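Local atomic coordinates of cell division protein FtsZ 1 (Methanocaldococcus jannaschii, PDB entry 2VAP), a protein that binds and hydrolyses GTP and polymerises in a GTP-dependent manner, probably forming the contractile Z ring that marks the site of cell division. Residues V163-G166 / K167-K171; V189-N192 / E193-F196; L204-A207 / F208-A211; V214-N217 / A218-L222. All blocks are in the same frame, centred on the assembly; numbering follows the deposited sequence.

Contact 1: residues V163-G166 / K167-K171; sequences VMEG and KVRMK. With GDP (guanosine-5'-diphosphate), chain B.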
loop_
_atom_site.group_PDB
_atom_site.type_symbol
_atom_site.label_atom_id
_atom_site.label_comp_id
_atom_site.label_asym_id
_atom_site.label_seq_id
_atom_site.Cartn_x
_atom_site.Cartn_y
_atom_site.Cartn_z
ATOM N N VAL A 163 -9.050 17.017 6.380
ATOM C CA VAL A 163 -9.543 18.349 6.015
ATOM C C VAL A 163 -9.017 19.436 6.964
ATOM O O VAL A 163 -8.690 20.541 6.524
ATOM C CB VAL A 163 -11.095 18.386 5.918
ATOM C CG1 VAL A 163 -11.613 19.819 5.834
ATOM C CG2 VAL A 163 -11.568 17.590 4.708
ATOM N N MET A 164 -8.910 19.109 8.252
ATOM C CA MET A 164 -8.462 20.082 9.256
ATOM C C MET A 164 -6.994 20.506 9.096
ATOM O O MET A 164 -6.540 21.448 9.751
ATOM C CB MET A 164 -8.748 19.587 10.681
ATOM C CG MET A 164 -7.820 18.498 11.197
ATOM S SD MET A 164 -8.014 18.239 12.974
ATOM C CE MET A 164 -9.563 17.349 13.025
ATOM N N GLU A 165 -6.265 19.813 8.221
ATOM C CA GLU A 165 -4.878 20.169 7.913
ATOM C C GLU A 165 -4.784 21.397 7.005
ATOM O O GLU A 165 -3.727 22.024 6.911
ATOM C CB GLU A 165 -4.134 18.989 7.286
ATOM C CG GLU A 165 -3.991 17.783 8.201
ATOM C CD GLU A 165 -3.048 16.743 7.637
ATOM O OE1 GLU A 165 -1.888 17.100 7.339
ATOM O OE2 GLU A 165 -3.463 15.573 7.495
ATOM N N GLY A 166 -5.886 21.730 6.334
ATOM C CA GLY A 166 -5.964 22.952 5.537
ATOM C C GLY A 166 -5.977 22.750 4.033
ATOM O O GLY A 166 -5.705 21.652 3.536
ATOM N N LYS A 167 -6.286 23.828 3.316
ATOM C CA LYS A 167 -6.435 23.803 1.861
ATOM C C LYS A 167 -5.111 23.628 1.118
ATOM O O LYS A 167 -5.065 22.957 0.086
ATOM C CB LYS A 167 -7.139 25.074 1.372
ATOM C CG LYS A 167 -8.573 25.229 1.862
ATOM C CD LYS A 167 -9.176 26.544 1.396
ATOM C CE LYS A 167 -10.580 26.733 1.947
ATOM N NZ LYS A 167 -11.186 28.015 1.495
ATOM N N VAL A 168 -4.046 24.237 1.642
ATOM C CA VAL A 168 -2.715 24.159 1.030
ATOM C C VAL A 168 -2.198 22.716 1.019
ATOM O O VAL A 168 -1.705 22.236 -0.008
ATOM C CB VAL A 168 -1.697 25.108 1.731
ATOM C CG1 VAL A 168 -0.279 24.884 1.211
ATOM C CG2 VAL A 168 -2.101 26.565 1.535
ATOM N N ARG A 169 -2.331 22.035 2.157
ATOM C CA ARG A 169 -1.925 20.633 2.291
ATOM C C ARG A 169 -2.644 19.730 1.288
ATOM O O ARG A 169 -2.013 18.891 0.645
ATOM C CB ARG A 169 -2.160 20.137 3.723
ATOM C CG ARG A 169 -1.122 20.611 4.736
ATOM C CD ARG A 169 -0.013 19.585 4.931
ATOM N NE ARG A 169 1.172 20.171 5.552
ATOM C CZ ARG A 169 2.220 19.478 5.991
ATOM N NH1 ARG A 169 2.246 18.154 5.895
ATOM N NH2 ARG A 169 3.248 20.112 6.538
ATOM N N MET A 170 -3.956 19.916 1.152
ATOM C CA MET A 170 -4.754 19.113 0.221
ATOM C C MET A 170 -4.411 19.413 -1.240
ATOM O O MET A 170 -4.288 18.489 -2.047
ATOM C CB MET A 170 -6.255 19.296 0.482
ATOM C CG MET A 170 -7.165 18.436 -0.401
ATOM S SD MET A 170 -6.879 16.654 -0.270
ATOM C CE MET A 170 -7.719 16.283 1.266
ATOM N N LYS A 171 -4.251 20.695 -1.568
ATOM C CA LYS A 171 -3.869 21.111 -2.921
ATOM C C LYS A 171 -2.525 20.503 -3.321
ATOM O O LYS A 171 -2.394 19.942 -4.411
ATOM C CB LYS A 171 -3.825 22.640 -3.032
ATOM C CG LYS A 171 -3.580 23.158 -4.446
ATOM C CD LYS A 171 -3.462 24.676 -4.468
ATOM C CE LYS A 171 -3.118 25.193 -5.861
ATOM N NZ LYS A 171 -4.239 25.026 -6.828
HETATM P PB GDP B . 6.908 15.364 4.725
HETATM O O1B GDP B . 7.353 16.729 4.258
HETATM O O2B GDP B . 7.962 14.774 5.632
HETATM O O3B GDP B . 6.702 14.472 3.525
HETATM O O3A GDP B . 5.521 15.550 5.521
HETATM P PA GDP B . 4.912 14.457 6.536
HETATM O O1A GDP B . 5.218 13.045 6.101
HETATM O O2A GDP B . 5.371 14.712 7.953
HETATM O "O5'" GDP B . 3.335 14.742 6.426
HETATM C "C5'" GDP B . 2.680 14.659 5.164
HETATM C "C4'" GDP B . 1.252 14.181 5.371
HETATM O "O4'" GDP B . 1.251 12.916 6.040
HETATM C "C3'" GDP B . 0.466 15.133 6.257
HETATM O "O3'" GDP B . -0.255 16.096 5.480
HETATM C "C2'" GDP B . -0.445 14.227 7.061
HETATM O "O2'" GDP B . -1.696 14.054 6.391
HETATM C "C1'" GDP B . 0.275 12.890 7.085
HETATM N N9 GDP B . 0.942 12.638 8.393
HETATM C C8 GDP B . 1.636 13.512 9.154
HETATM N N7 GDP B . 2.107 12.916 10.282
HETATM C C5 GDP B . 1.713 11.629 10.251
HETATM C C6 GDP B . 1.861 10.433 11.119
HETATM O O6 GDP B . 2.494 10.494 12.195
HETATM N N1 GDP B . 1.294 9.283 10.714
HETATM C C2 GDP B . 0.606 9.184 9.557
HETATM N N2 GDP B . 0.061 7.993 9.210
HETATM N N3 GDP B . 0.432 10.237 8.718
HETATM C C4 GDP B . 0.951 11.455 9.005
HETATM O O HOH W 1 -2.744 23.517 4.674
#

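Contact 2: residues V189-N192 / E193-F196; sequences VIPN and EKLF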
loop_
_atom_site.group_PDB
_atom_site.type_symbol
_atom_site.label_atom_id
_atom_site.label_comp_id
_atom_site.label_asym_id
_atom_site.label_seq_id
_atom_site.Cartn_x
_atom_site.Cartn_y
_atom_site.Cartn_z
ATOM N N VAL A 189 -5.019 4.828 -3.104
ATOM C CA VAL A 189 -5.210 6.074 -2.364
ATOM C C VAL A 189 -6.115 5.873 -1.144
ATOM O O VAL A 189 -7.209 5.313 -1.250
ATOM C CB VAL A 189 -5.718 7.229 -3.290
ATOM C CG1 VAL A 189 -7.080 6.904 -3.909
ATOM C CG2 VAL A 189 -5.754 8.559 -2.541
ATOM N N ILE A 190 -5.631 6.323 0.011
ATOM C CA ILE A 190 -6.376 6.246 1.264
ATOM C C ILE A 190 -6.695 7.662 1.752
ATOM O O ILE A 190 -5.793 8.394 2.159
ATOM C CB ILE A 190 -5.584 5.478 2.357
ATOM C CG1 ILE A 190 -5.211 4.073 1.870
ATOM C CG2 ILE A 190 -6.383 5.410 3.664
ATOM C CD1 ILE A 190 -4.053 3.437 2.629
ATOM N N PRO A 191 -7.980 8.057 1.704
ATOM C CA PRO A 191 -8.330 9.385 2.202
ATOM C C PRO A 191 -8.448 9.390 3.726
ATOM O O PRO A 191 -9.394 8.818 4.276
ATOM C CB PRO A 191 -9.676 9.675 1.528
ATOM C CG PRO A 191 -10.248 8.337 1.177
ATOM C CD PRO A 191 -9.152 7.312 1.204
ATOM N N ASN A 192 -7.480 10.019 4.396
ATOM C CA ASN A 192 -7.465 10.090 5.861
ATOM C C ASN A 192 -8.748 10.666 6.460
ATOM O O ASN A 192 -9.154 10.270 7.549
ATOM C CB ASN A 192 -6.254 10.881 6.374
ATOM C CG ASN A 192 -4.963 10.066 6.376
ATOM O OD1 ASN A 192 -3.873 10.622 6.526
ATOM N ND2 ASN A 192 -5.079 8.752 6.220
ATOM N N GLU A 193 -9.383 11.592 5.744
ATOM C CA GLU A 193 -10.626 12.211 6.211
ATOM C C GLU A 193 -11.707 11.175 6.537
ATOM O O GLU A 193 -12.472 11.349 7.488
ATOM C CB GLU A 193 -11.138 13.242 5.197
ATOM C CG GLU A 193 -12.377 14.035 5.642
ATOM C CD GLU A 193 -12.143 14.922 6.866
ATOM O OE1 GLU A 193 -10.976 15.120 7.273
ATOM O OE2 GLU A 193 -13.139 15.436 7.418
ATOM N N LYS A 194 -11.748 10.093 5.761
ATOM C CA LYS A 194 -12.738 9.031 5.966
ATOM C C LYS A 194 -12.495 8.208 7.238
ATOM O O LYS A 194 -13.389 7.490 7.691
ATOM C CB LYS A 194 -12.834 8.118 4.736
ATOM C CG LYS A 194 -13.229 8.828 3.435
ATOM C CD LYS A 194 -14.555 9.590 3.535
ATOM C CE LYS A 194 -15.757 8.669 3.413
ATOM N NZ LYS A 194 -17.022 9.429 3.214
ATOM N N LEU A 195 -11.298 8.322 7.812
ATOM C CA LEU A 195 -10.996 7.681 9.096
ATOM C C LEU A 195 -11.860 8.257 10.216
ATOM O O LEU A 195 -12.138 7.578 11.206
ATOM C CB LEU A 195 -9.513 7.824 9.453
ATOM C CG LEU A 195 -8.487 7.160 8.532
ATOM C CD1 LEU A 195 -7.091 7.640 8.878
ATOM C CD2 LEU A 195 -8.571 5.643 8.610
ATOM N N PHE A 196 -12.289 9.506 10.043
ATOM C CA PHE A 196 -13.164 10.168 11.010
ATOM C C PHE A 196 -14.602 9.637 10.986
ATOM O O PHE A 196 -15.417 10.006 11.833
ATOM C CB PHE A 196 -13.140 11.687 10.817
ATOM C CG PHE A 196 -11.948 12.368 11.445
ATOM C CD1 PHE A 196 -11.492 11.992 12.708
ATOM C CD2 PHE A 196 -11.301 13.408 10.784
ATOM C CE1 PHE A 196 -10.396 12.626 13.294
ATOM C CE2 PHE A 196 -10.209 14.053 11.364
ATOM C CZ PHE A 196 -9.755 13.657 12.619
#

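Contact 3: residues L204-A207 / F208-A211; sequences LKLA and FKVA. With GDP (guanosine-5'-diphosphate), chain B.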
loop_
_atom_site.group_PDB
_atom_site.type_symbol
_atom_site.label_atom_id
_atom_site.label_comp_id
_atom_site.label_asym_id
_atom_site.label_seq_id
_atom_site.Cartn_x
_atom_site.Cartn_y
_atom_site.Cartn_z
ATOM N N LEU A 204 -6.527 14.919 16.583
ATOM C CA LEU A 204 -5.726 14.781 15.365
ATOM C C LEU A 204 -4.457 13.951 15.572
ATOM O O LEU A 204 -4.138 13.094 14.745
ATOM C CB LEU A 204 -5.387 16.154 14.769
ATOM C CG LEU A 204 -4.684 16.189 13.405
ATOM C CD1 LEU A 204 -5.521 15.527 12.312
ATOM C CD2 LEU A 204 -4.333 17.616 13.016
ATOM N N LYS A 205 -3.753 14.198 16.675
ATOM C CA LYS A 205 -2.516 13.472 16.984
ATOM C C LYS A 205 -2.735 11.964 17.143
ATOM O O LYS A 205 -1.857 11.168 16.806
ATOM C CB LYS A 205 -1.809 14.063 18.214
ATOM C CG LYS A 205 -2.588 13.987 19.523
ATOM C CD LYS A 205 -1.770 14.544 20.676
ATOM C CE LYS A 205 -2.491 14.377 22.003
ATOM N NZ LYS A 205 -1.694 14.921 23.136
ATOM N N LEU A 206 -3.908 11.583 17.643
ATOM C CA LEU A 206 -4.268 10.174 17.797
ATOM C C LEU A 206 -4.881 9.605 16.517
ATOM O O LEU A 206 -4.796 8.401 16.262
ATOM C CB LEU A 206 -5.209 9.975 18.991
ATOM C CG LEU A 206 -4.686 10.361 20.383
ATOM C CD1 LEU A 206 -5.807 10.314 21.408
ATOM C CD2 LEU A 206 -3.520 9.477 20.822
ATOM N N ALA A 207 -5.495 10.476 15.715
ATOM C CA ALA A 207 -6.018 10.096 14.402
ATOM C C ALA A 207 -4.891 9.700 13.447
ATOM O O ALA A 207 -5.082 8.851 12.573
ATOM C CB ALA A 207 -6.855 11.222 13.810
ATOM N N PHE A 208 -3.720 10.314 13.622
ATOM C CA PHE A 208 -2.524 9.940 12.863
ATOM C C PHE A 208 -2.038 8.533 13.212
ATOM O O PHE A 208 -1.486 7.835 12.359
ATOM C CB PHE A 208 -1.391 10.950 13.076
ATOM C CG PHE A 208 -1.563 12.236 12.310
ATOM C CD1 PHE A 208 -1.835 12.223 10.944
ATOM C CD2 PHE A 208 -1.424 13.462 12.952
ATOM C CE1 PHE A 208 -1.986 13.412 10.235
ATOM C CE2 PHE A 208 -1.571 14.658 12.250
ATOM C CZ PHE A 208 -1.853 14.631 10.890
ATOM N N LYS A 209 -2.244 8.127 14.466
ATOM C CA LYS A 209 -1.903 6.774 14.915
ATOM C C LYS A 209 -2.829 5.724 14.299
ATOM O O LYS A 209 -2.408 4.597 14.030
ATOM C CB LYS A 209 -1.926 6.680 16.444
ATOM C CG LYS A 209 -0.786 7.420 17.133
ATOM C CD LYS A 209 -0.888 7.308 18.647
ATOM C CE LYS A 209 0.238 8.060 19.345
ATOM N NZ LYS A 209 1.566 7.405 19.159
ATOM N N VAL A 210 -4.089 6.100 14.086
ATOM C CA VAL A 210 -5.046 5.258 13.365
ATOM C C VAL A 210 -4.627 5.164 11.895
ATOM O O VAL A 210 -4.657 4.082 11.302
ATOM C CB VAL A 210 -6.502 5.789 13.497
ATOM C CG1 VAL A 210 -7.471 4.951 12.668
ATOM C CG2 VAL A 210 -6.936 5.797 14.960
ATOM N N ALA A 211 -4.219 6.300 11.328
ATOM C CA ALA A 211 -3.705 6.359 9.959
ATOM C C ALA A 211 -2.473 5.470 9.781
ATOM O O ALA A 211 -2.296 4.851 8.729
ATOM C CB ALA A 211 -3.392 7.797 9.567
HETATM P PB GDP B . 6.908 15.364 4.725
HETATM O O1B GDP B . 7.353 16.729 4.258
HETATM O O2B GDP B . 7.962 14.774 5.632
HETATM O O3B GDP B . 6.702 14.472 3.525
HETATM O O3A GDP B . 5.521 15.550 5.521
HETATM P PA GDP B . 4.912 14.457 6.536
HETATM O O1A GDP B . 5.218 13.045 6.101
HETATM O O2A GDP B . 5.371 14.712 7.953
HETATM O "O5'" GDP B . 3.335 14.742 6.426
HETATM C "C5'" GDP B . 2.680 14.659 5.164
HETATM C "C4'" GDP B . 1.252 14.181 5.371
HETATM O "O4'" GDP B . 1.251 12.916 6.040
HETATM C "C3'" GDP B . 0.466 15.133 6.257
HETATM O "O3'" GDP B . -0.255 16.096 5.480
HETATM C "C2'" GDP B . -0.445 14.227 7.061
HETATM O "O2'" GDP B . -1.696 14.054 6.391
HETATM C "C1'" GDP B . 0.275 12.890 7.085
HETATM N N9 GDP B . 0.942 12.638 8.393
HETATM C C8 GDP B . 1.636 13.512 9.154
HETATM N N7 GDP B . 2.107 12.916 10.282
HETATM C C5 GDP B . 1.713 11.629 10.251
HETATM C C6 GDP B . 1.861 10.433 11.119
HETATM O O6 GDP B . 2.494 10.494 12.195
HETATM N N1 GDP B . 1.294 9.283 10.714
HETATM C C2 GDP B . 0.606 9.184 9.557
HETATM N N2 GDP B . 0.061 7.993 9.210
HETATM N N3 GDP B . 0.432 10.237 8.718
HETATM C C4 GDP B . 0.951 11.455 9.005
#

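Contact 4: residues V214-N217 / A218-L222; sequences VLIN and AVKGL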
loop_
_atom_site.group_PDB
_atom_site.type_symbol
_atom_site.label_atom_id
_atom_site.label_comp_id
_atom_site.label_asym_id
_atom_site.label_seq_id
_atom_site.Cartn_x
_atom_site.Cartn_y
_atom_site.Cartn_z
ATOM N N VAL A 214 -3.689 1.788 9.516
ATOM C CA VAL A 214 -4.324 1.559 8.219
ATOM C C VAL A 214 -3.277 1.413 7.112
ATOM O O VAL A 214 -3.369 0.503 6.285
ATOM C CB VAL A 214 -5.357 2.670 7.888
ATOM C CG1 VAL A 214 -5.850 2.561 6.452
ATOM C CG2 VAL A 214 -6.531 2.600 8.858
ATOM N N LEU A 215 -2.280 2.298 7.116
ATOM C CA LEU A 215 -1.165 2.223 6.168
ATOM C C LEU A 215 -0.393 0.911 6.298
ATOM O O LEU A 215 -0.056 0.284 5.292
ATOM C CB LEU A 215 -0.215 3.413 6.341
ATOM C CG LEU A 215 -0.511 4.693 5.560
ATOM C CD1 LEU A 215 0.292 5.857 6.127
ATOM C CD2 LEU A 215 -0.227 4.515 4.068
ATOM N N ILE A 216 -0.120 0.505 7.538
ATOM C CA ILE A 216 0.549 -0.769 7.817
ATOM C C ILE A 216 -0.271 -1.940 7.274
ATOM O O ILE A 216 0.256 -2.784 6.549
ATOM C CB ILE A 216 0.845 -0.955 9.337
ATOM C CG1 ILE A 216 1.862 0.084 9.834
ATOM C CG2 ILE A 216 1.320 -2.380 9.648
ATOM C CD1 ILE A 216 3.148 0.175 9.020
ATOM N N ASN A 217 -1.559 -1.970 7.611
ATOM C CA ASN A 217 -2.472 -3.011 7.134
ATOM C C ASN A 217 -2.547 -3.095 5.609
ATOM O O ASN A 217 -2.608 -4.190 5.048
ATOM C CB ASN A 217 -3.875 -2.813 7.719
ATOM C CG ASN A 217 -4.016 -3.385 9.123
ATOM O OD1 ASN A 217 -4.919 -4.179 9.388
ATOM N ND2 ASN A 217 -3.127 -2.984 10.028
ATOM N N ALA A 218 -2.535 -1.938 4.950
ATOM C CA ALA A 218 -2.613 -1.871 3.491
ATOM C C ALA A 218 -1.326 -2.352 2.820
ATOM O O ALA A 218 -1.372 -3.204 1.931
ATOM C CB ALA A 218 -2.961 -0.455 3.037
ATOM N N VAL A 219 -0.189 -1.805 3.249
ATOM C CA VAL A 219 1.112 -2.153 2.665
ATOM C C VAL A 219 1.519 -3.591 3.014
ATOM O O VAL A 219 1.824 -4.382 2.122
ATOM C CB VAL A 219 2.225 -1.144 3.071
ATOM C CG1 VAL A 219 3.585 -1.583 2.537
ATOM C CG2 VAL A 219 1.896 0.255 2.563
ATOM N N LYS A 220 1.510 -3.919 4.307
ATOM C CA LYS A 220 1.850 -5.268 4.769
ATOM C C LYS A 220 0.893 -6.313 4.193
ATOM O O LYS A 220 1.321 -7.396 3.794
ATOM C CB LYS A 220 1.863 -5.331 6.299
ATOM C CG LYS A 220 2.533 -6.566 6.883
ATOM C CD LYS A 220 2.621 -6.470 8.397
ATOM C CE LYS A 220 3.268 -7.708 8.995
ATOM N NZ LYS A 220 3.363 -7.623 10.479
ATOM N N GLY A 221 -0.393 -5.973 4.140
ATOM C CA GLY A 221 -1.420 -6.859 3.592
ATOM C C GLY A 221 -1.240 -7.175 2.116
ATOM O O GLY A 221 -1.447 -8.313 1.693
ATOM N N LEU A 222 -0.857 -6.170 1.332
ATOM C CA LEU A 222 -0.612 -6.366 -0.097
ATOM C C LEU A 222 0.673 -7.147 -0.365
ATOM O O LEU A 222 0.689 -8.049 -1.205
ATOM C CB LEU A 222 -0.595 -5.029 -0.847
ATOM C CG LEU A 222 -1.951 -4.443 -1.249
ATOM C CD1 LEU A 222 -1.811 -2.972 -1.607
ATOM C CD2 LEU A 222 -2.574 -5.222 -2.404
#

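Contact 1: residues V163-G166 / K167-K171
Glu165 and Arg169, one turn apart where a short 3-10 segment runs into helix 167-181, close on the ribose of GDP. The Glu165 carboxylate takes one ribose hydroxyl on each oxygen: O3' donates to OE1 at 2.7 Å and O2' to OE2 at 2.6 Å, a fork that suits a carboxylate facing a diol; the extended glutamate chain carries it to the sugar. Arg169 reaches the same sugar with NH1, which makes a weak 3.3 Å bond to O3'. Between their charged ends no N-H points at the oxygen; Glu165 OE1 lies 4.5 Å from Arg169 NH1, well out of the guanidinium plane, so they attract only as nearby charges. The side chains touch lightly: the Arg169 chain, bent about its CB-CG bond (chi2 -95°), brings CD to 3.9 Å from Glu165 OE1. In the backbone, a water bridges Glu165 O and Arg169 N, and Met170 N bonds weakly to Gly166 O. Gly166 is the N-cap; at its phi of 109° a CB would jam against the preceding carbonyl, which explains the glycine. Phe162 N gives Glu165 OE2 a further bond. The arrangement is the ribose-binding corner of the FtsZ/tubulin nucleotide site, where Glu165 and Arg169 are experimentally established GTP-binding residues.

Contact 2: residues V189-N192 / E193-F196
Asn192 O accepts the amide of Leu195 at 2.9 Å, and Pro191 O accepts that of Lys194 at 3.1 Å. Both donors sit well above the carbonyl planes, as the tight i to i+3 turn requires, with N-H...O angles near 145°. The remaining polar ends turn to other partners: Glu193 OE1 receives the amide of Val163, and Lys194 NZ forms a salt bridge with Glu197. This is the turn at the end of edge strand 186-191 of the parallel sheet in the GTPase domain, where the chain leaves the sheet for the short helix 195-198 next to the nucleotide pocket. Proline suits the last position of the strand because its ring offers an apolar surface: Pro191 CG meets Lys194 CG at 3.8 Å, the two side chains crossing at a slant. On another side of the turn Asn192 and Leu195 run side by side in the same direction. With CG beside its backbone N (chi1 -63°), Leu195 lays CD1 3.5 Å from Asn192 ND2, while its CB rests against Asn192 O. An alanine in place of Leu195 is likely to leave a gap beside the Asn192 amide, which could then turn more easily, and to strip Val214 and Ala211 of helix 204-227 of an apolar neighbour. Phe196 continues the packing outward, touching Ala207 of that helix and meeting the Phe162 ring at about 45°.

Contact 3: residues L204-A207 / F208-A211
Two torsions bring Leu204 and Phe208 together: Leu204 sends CG opposite its backbone N (chi1 -173°), while Phe208 keeps CG beside its own (chi1 -77°). The leucine branch thereby meets one corner of the ring, Leu204 CG lying 3.7 Å from Phe208 CE2 with Leu204 CD1 near Phe208 CZ. Leu204 O also approaches the ring obliquely, 3.3 Å from Phe208 CD2. One ring face is turned to the nucleotide: GDP N7 lies over its centre, 4.0 Å above the plane, and Phe208 CD1 comes within 3.5 Å of GDP C4. This is the start of helix 204-227, the long helix whose first turns flank the guanine in the FtsZ/tubulin fold. A flat aromatic suits a place where a purine needs broad apolar cover, and a serine at Phe208 would probably leave the base without this cover and Leu204 without one of its apolar neighbours. One turn on, the small methyl of Ala211 allows the base to come close, CB lying 3.5 Å from GDP N2. The helical backbone sets this spacing through Phe208 N to Leu204 O, 3.0 Å, and Ala211 N to Ala207 O, while Leu206 O accepts Val210 N and, weakly, Lys209 N. On the outward side Leu206 CD2 touches the aliphatic part of Lys209, at CD, 4.0 Å away. Phe162, which also touches Leu204 and Ala207, meets the Phe208 ring with the planes at about 75°.

Contact 4: residues V214-N217 / A218-L222
Ala218 folds back on Val214 one turn earlier, its amide 2.9 Å from Val214 O and its CB 3.4 Å from the same oxygen. Of all the residues here, Ala218 has the most surface buried by the turn, and a lone methyl suits the place: it faces Ile251 of strand 249-256 and Val157 of strand 153-160, where the helix lies close to both sheets. Asn217 comes next. Its carbonyl accepts Gly221 N at 3.0 Å, with the donor well above the carbonyl plane, 51° out of it. A CB on Gly221 would stand only 2.4 Å from that oxygen, so glycine fits this turn. The amide end of Asn217 looks back along the helix, where ND2 makes a weak bond to Glu213 O. Ile216, the third, gives its carbonyl to Lys220 N at 2.8 Å, and Lys220 CB packs 3.0 Å from the same Ile216 O. As modelled, the poorly ordered side chain of Ile216 lies against Thr52, Arg55 and Leu56 of helix 46-59. Between these, Leu215 O receives Val219 N in an almost straight bond (171°), and the Leu215 side chain touches GDP. Such successive i to i+4 bonding is that of the long central helix 204-227 of the FtsZ/tubulin fold, which runs from the nucleotide pocket between the GTPase and C-terminal domains.

Contact 1 is the surface member of the set, contacts 2 and 3 are partly buried, and contact 4 is buried near the middle of the chain. Contacts 3 and 4 occupy successive parts of helix 204-227, yet the first offers an aromatic face to the guanine and the second mainly aliphatic packing to both sheets. Contact 1 instead meets the ribose hydroxyls with charged groups. Contact 2 is the hub: Phe196 CZ packs 3.7 Å from Met164 CE of contact 1, Leu195 CD2 lies 4.3 Å from Val210 CG1 of contact 3, and Ile190 lies against Val214 of contact 4. Contacts 1 and 4 do not touch, their nearest atoms about 11 Å apart.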